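Local coordinates for protein type II restriction enzyme NgoMIV (Neisseria gonorrhoeae, PDB 1FIU) that recognises the double-stranded DNA sequence 5'-GCCGGC-3' as a homotetramer and cleaves it after the first G, using two magnesium ions per subunit, at residues S79-L84 / G90-K95; F244-L249 / D263-M268. One frame throughout, in Å; residues are numbered along the deposited sequence.

Contact 1: S79-L84 / G90-K95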
# COMPACT_ATOMS: atom_id res chain seq x y z
N SER I 79 33.93 -1.54 -0.23
CA SER I 79 35.06 -2.43 -0.39
C SER I 79 34.70 -3.87 -0.77
O SER I 79 35.33 -4.47 -1.64
CB SER I 79 35.90 -2.42 0.91
OG SER I 79 37.16 -3.01 0.68
N ALA I 80 33.69 -4.44 -0.12
CA ALA I 80 33.31 -5.81 -0.43
C ALA I 80 32.59 -5.95 -1.78
O ALA I 80 32.86 -6.88 -2.55
CB ALA I 80 32.44 -6.39 0.71
N PHE I 81 31.69 -5.01 -2.09
CA PHE I 81 30.94 -5.08 -3.33
C PHE I 81 31.84 -4.93 -4.55
O PHE I 81 31.58 -5.52 -5.62
CB PHE I 81 29.83 -4.00 -3.34
CG PHE I 81 28.84 -4.17 -4.46
CD1 PHE I 81 28.10 -5.34 -4.60
CD2 PHE I 81 28.64 -3.14 -5.38
CE1 PHE I 81 27.17 -5.49 -5.63
CE2 PHE I 81 27.71 -3.27 -6.40
CZ PHE I 81 26.98 -4.44 -6.53
N GLU I 82 32.90 -4.15 -4.38
CA GLU I 82 33.87 -3.93 -5.44
C GLU I 82 34.47 -5.26 -5.93
O GLU I 82 34.86 -5.37 -7.10
CB GLU I 82 34.99 -3.00 -4.96
CG GLU I 82 36.00 -2.66 -6.04
CD GLU I 82 37.03 -1.64 -5.58
OE1 GLU I 82 37.14 -1.39 -4.35
OE2 GLU I 82 37.75 -1.08 -6.44
N LYS I 83 34.52 -6.27 -5.05
CA LYS I 83 35.09 -7.57 -5.42
C LYS I 83 34.12 -8.49 -6.15
O LYS I 83 34.47 -9.60 -6.54
CB LYS I 83 35.63 -8.26 -4.15
CG LYS I 83 36.68 -7.41 -3.44
CD LYS I 83 37.27 -8.08 -2.22
CE LYS I 83 38.39 -7.20 -1.63
NZ LYS I 83 39.51 -6.98 -2.62
N LEU I 84 32.89 -8.01 -6.37
CA LEU I 84 31.90 -8.84 -7.04
C LEU I 84 31.59 -8.39 -8.48
O LEU I 84 30.56 -8.75 -9.05
CB LEU I 84 30.61 -8.85 -6.19
CG LEU I 84 30.77 -9.48 -4.79
CD1 LEU I 84 29.47 -9.31 -4.00
CD2 LEU I 84 31.13 -10.96 -4.92
N GLY I 90 29.49 -3.31 -13.38
CA GLY I 90 28.92 -1.98 -13.46
C GLY I 90 29.86 -0.93 -12.92
O GLY I 90 30.87 -1.28 -12.29
N ASP I 91 29.55 0.34 -13.17
CA ASP I 91 30.34 1.46 -12.68
C ASP I 91 29.55 1.88 -11.44
O ASP I 91 28.64 2.69 -11.53
CB ASP I 91 30.35 2.57 -13.74
CG ASP I 91 31.14 3.79 -13.31
OD1 ASP I 91 31.74 3.77 -12.21
OD2 ASP I 91 31.16 4.77 -14.08
N TRP I 92 29.91 1.30 -10.29
CA TRP I 92 29.16 1.54 -9.04
C TRP I 92 29.72 2.60 -8.12
O TRP I 92 30.93 2.77 -8.03
CB TRP I 92 29.07 0.22 -8.25
CG TRP I 92 28.57 -0.96 -9.02
CD1 TRP I 92 29.31 -1.94 -9.60
CD2 TRP I 92 27.19 -1.27 -9.30
NE1 TRP I 92 28.49 -2.86 -10.22
CE2 TRP I 92 27.19 -2.47 -10.06
CE3 TRP I 92 25.97 -0.66 -8.98
CZ2 TRP I 92 26.00 -3.07 -10.51
CZ3 TRP I 92 24.79 -1.26 -9.42
CH2 TRP I 92 24.82 -2.45 -10.18
N ASN I 93 28.83 3.31 -7.43
CA ASN I 93 29.26 4.30 -6.46
C ASN I 93 28.52 4.00 -5.17
O ASN I 93 27.34 3.63 -5.18
CB ASN I 93 28.90 5.70 -6.92
CG ASN I 93 29.51 6.03 -8.27
OD1 ASN I 93 30.74 5.98 -8.44
ND2 ASN I 93 28.67 6.35 -9.25
N VAL I 94 29.22 4.13 -4.05
CA VAL I 94 28.59 3.87 -2.75
C VAL I 94 28.83 5.11 -1.92
O VAL I 94 29.97 5.56 -1.80
CB VAL I 94 29.23 2.67 -2.03
CG1 VAL I 94 28.53 2.45 -0.67
CG2 VAL I 94 29.14 1.44 -2.87
N LYS I 95 27.79 5.68 -1.34
CA LYS I 95 28.03 6.85 -0.53
C LYS I 95 27.06 7.14 0.58
O LYS I 95 25.86 6.84 0.51
CB LYS I 95 28.17 8.11 -1.39
CG LYS I 95 26.87 8.65 -1.92
CD LYS I 95 27.05 10.01 -2.57
CE LYS I 95 25.73 10.56 -3.06
NZ LYS I 95 25.87 11.82 -3.85
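One face of the Trp92 indole receives the edge of the Phe81 ring, a T-shaped (edge-to-face) pair that makes up nearly all of this contact. The leading atom is Phe81 CE2, which stands 3.5 Å above the indole plane and is displaced from the middle toward the rim. Phe81 CE2 lies over the five-membered ring, 3.6 Å from Trp92 CD2 and equally near Trp92 CG, while Phe81 CZ follows at 4.0 Å from Trp92 CE2. Seen from the phenyl group, Trp92 CD2 sits at the edge and in the ring plane. The centroids of the Phe81 ring and the Trp92 five-membered ring are 4.8 Å apart, with the planes inclined at 71°, so the weakly positive C-H rim of one ring is directed at the pi cloud of the other.

The two rings are brought together by different first torsions. Phe81 carries CG anti to its own nitrogen (chi1 -169°) and reaches out from helix 62-81; Trp92 has CG beside its nitrogen instead (chi1 -52°), which lays the indole across the phenyl edge. The indole N-H is used outside the pair, bonding to Arg88 O in the intervening loop, which probably helps to fix the rotation of the ring.

The pair thus closes the connection between helix 62-81 and strand 92-96, an outermost strand of the chain's mixed sheet. Val94 continues the packing along the strand, lying on Val77 and Gln78 of the same helix, and along its edge strand 92-96 pairs antiparallel with strand 141-145.

Contact 2: F244-L249 / D263-M268; sequences FALYEL and DLFYIM
Leu249 and Phe265 mark the nearest approach of the two backbones, their CA atoms 9.1 Å apart, in an alpha-alpha hairpin where helix 246-256 leads through a short link into helix 259-270. The spacing is bridged by side chains, and the contact is purely apolar. Phe265 reaches across with CG anti to its nitrogen (chi1 174°), bringing the CE1 corner of its ring against two leucines one helical turn apart. Leu249 meets the ring at its edge, near the plane: CD2 is 3.9 Å from Phe265 CE1, and the two side chains run past each other in opposite directions. Leu246 slants across the end of the ring instead, its CG 3.9 Å from Phe265 CZ. All three residues are buried.

The surroundings extend this small apolar junction. Leu249 also packs on Ile43 of helix 38-50, and Leu246 touches Tyr167 of the second subunit, so the hairpin adjoins a subunit interface. At the start of the first helix Ala245 occupies the N-cap position, and Asp276 accepts a hydrogen bond from the backbone N of Leu246. Phe265 CE1 is shared by both leucines, and its shortest approach is the 3.6 Å to Leu246 CD1.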
# COMPACT_ATOMS: atom_id res chain seq x y z
N PHE I 244 25.15 -6.27 12.48
CA PHE I 244 26.58 -6.00 12.45
C PHE I 244 27.47 -7.11 12.99
O PHE I 244 28.67 -7.15 12.69
CB PHE I 244 26.90 -4.67 13.17
CG PHE I 244 27.28 -4.83 14.63
CD1 PHE I 244 28.52 -4.38 15.09
CD2 PHE I 244 26.37 -5.38 15.56
CE1 PHE I 244 28.85 -4.47 16.44
CE2 PHE I 244 26.71 -5.46 16.92
CZ PHE I 244 27.95 -5.00 17.35
N ALA I 245 26.89 -8.03 13.76
CA ALA I 245 27.68 -9.13 14.33
C ALA I 245 26.75 -10.30 14.62
O ALA I 245 26.59 -10.74 15.76
CB ALA I 245 28.35 -8.64 15.63
N LEU I 246 26.19 -10.85 13.56
CA LEU I 246 25.22 -11.91 13.73
C LEU I 246 25.73 -13.18 14.40
O LEU I 246 25.04 -13.74 15.26
CB LEU I 246 24.59 -12.27 12.38
CG LEU I 246 23.31 -13.11 12.53
CD1 LEU I 246 22.10 -12.21 12.83
CD2 LEU I 246 23.06 -13.89 11.28
N TYR I 247 26.91 -13.64 13.99
CA TYR I 247 27.49 -14.87 14.52
C TYR I 247 27.72 -14.75 16.02
O TYR I 247 27.44 -15.69 16.78
CB TYR I 247 28.82 -15.16 13.83
CG TYR I 247 28.73 -15.16 12.31
CD1 TYR I 247 29.83 -14.76 11.54
CD2 TYR I 247 27.54 -15.51 11.66
CE1 TYR I 247 29.74 -14.70 10.15
CE2 TYR I 247 27.44 -15.45 10.26
CZ TYR I 247 28.55 -15.04 9.52
OH TYR I 247 28.46 -14.93 8.15
N GLU I 248 28.21 -13.59 16.45
CA GLU I 248 28.49 -13.34 17.85
C GLU I 248 27.19 -13.24 18.65
O GLU I 248 27.11 -13.74 19.79
CB GLU I 248 29.33 -12.08 18.00
CG GLU I 248 30.70 -12.17 17.34
CD GLU I 248 30.69 -12.02 15.81
OE1 GLU I 248 29.61 -11.78 15.21
OE2 GLU I 248 31.79 -12.13 15.21
N LEU I 249 26.16 -12.61 18.07
CA LEU I 249 24.86 -12.51 18.72
C LEU I 249 24.32 -13.93 18.94
O LEU I 249 23.82 -14.26 20.02
CB LEU I 249 23.86 -11.73 17.85
CG LEU I 249 22.39 -11.74 18.26
CD1 LEU I 249 22.17 -11.26 19.70
CD2 LEU I 249 21.65 -10.79 17.30
N ASP I 263 14.55 -18.14 20.26
CA ASP I 263 13.41 -18.49 19.43
C ASP I 263 13.12 -17.37 18.43
O ASP I 263 12.87 -17.63 17.25
CB ASP I 263 12.16 -18.73 20.29
CG ASP I 263 12.23 -20.03 21.07
OD1 ASP I 263 13.18 -20.81 20.84
OD2 ASP I 263 11.34 -20.29 21.90
N LEU I 264 13.16 -16.13 18.90
CA LEU I 264 12.86 -14.98 18.05
C LEU I 264 13.97 -14.79 17.01
O LEU I 264 13.69 -14.52 15.83
CB LEU I 264 12.66 -13.73 18.91
CG LEU I 264 12.24 -12.45 18.17
CD1 LEU I 264 11.06 -12.74 17.20
CD2 LEU I 264 11.85 -11.39 19.19
N PHE I 265 15.21 -14.96 17.45
CA PHE I 265 16.37 -14.86 16.56
C PHE I 265 16.20 -15.86 15.40
O PHE I 265 16.37 -15.49 14.24
CB PHE I 265 17.66 -15.20 17.32
CG PHE I 265 18.89 -15.27 16.46
CD1 PHE I 265 19.68 -14.13 16.25
CD2 PHE I 265 19.30 -16.48 15.90
CE1 PHE I 265 20.86 -14.21 15.50
CE2 PHE I 265 20.46 -16.58 15.16
CZ PHE I 265 21.26 -15.42 14.95
N TYR I 266 15.88 -17.12 15.70
CA TYR I 266 15.72 -18.09 14.61
C TYR I 266 14.49 -17.86 13.76
O TYR I 266 14.49 -18.21 12.58
CB TYR I 266 15.77 -19.54 15.13
CG TYR I 266 17.18 -19.92 15.54
CD1 TYR I 266 17.49 -20.18 16.87
CD2 TYR I 266 18.21 -19.93 14.60
CE1 TYR I 266 18.80 -20.43 17.27
CE2 TYR I 266 19.54 -20.18 14.99
CZ TYR I 266 19.82 -20.43 16.32
OH TYR I 266 21.12 -20.66 16.73
N ILE I 267 13.44 -17.26 14.32
CA ILE I 267 12.26 -16.96 13.51
C ILE I 267 12.70 -15.98 12.44
O ILE I 267 12.34 -16.12 11.25
CB ILE I 267 11.14 -16.33 14.34
CG1 ILE I 267 10.45 -17.42 15.17
CG2 ILE I 267 10.11 -15.64 13.43
CD1 ILE I 267 9.50 -16.89 16.18
N MET I 268 13.47 -14.98 12.84
CA MET I 268 13.95 -13.97 11.89
C MET I 268 15.00 -14.52 10.93
O MET I 268 14.93 -14.24 9.73
CB MET I 268 14.52 -12.75 12.63
CG MET I 268 13.49 -12.00 13.44
SD MET I 268 14.12 -10.49 14.16
CE MET I 268 15.11 -11.14 15.59

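Overall arrangement
Two ways of joining neighbouring elements of one chain are illustrated here: contact 1 joins a helix to a strand by one aromatic pair, contact 2 joins two helices through one phenylalanine and two leucines. Their centres are 27 Å apart and their nearest atoms about 12 Å, so they do not touch, and they follow one another in series along the chain. Neither belongs to the magnesium site of Asp140 and Cys186. Contact 2 comes closer to the bound DNA, its nearest atom about 8 Å away against about 12 Å for contact 1. The second subunit packs on Leu246 within contact 2, but beside contact 1 it meets Lys83 and Leu84, outside the aromatic pair.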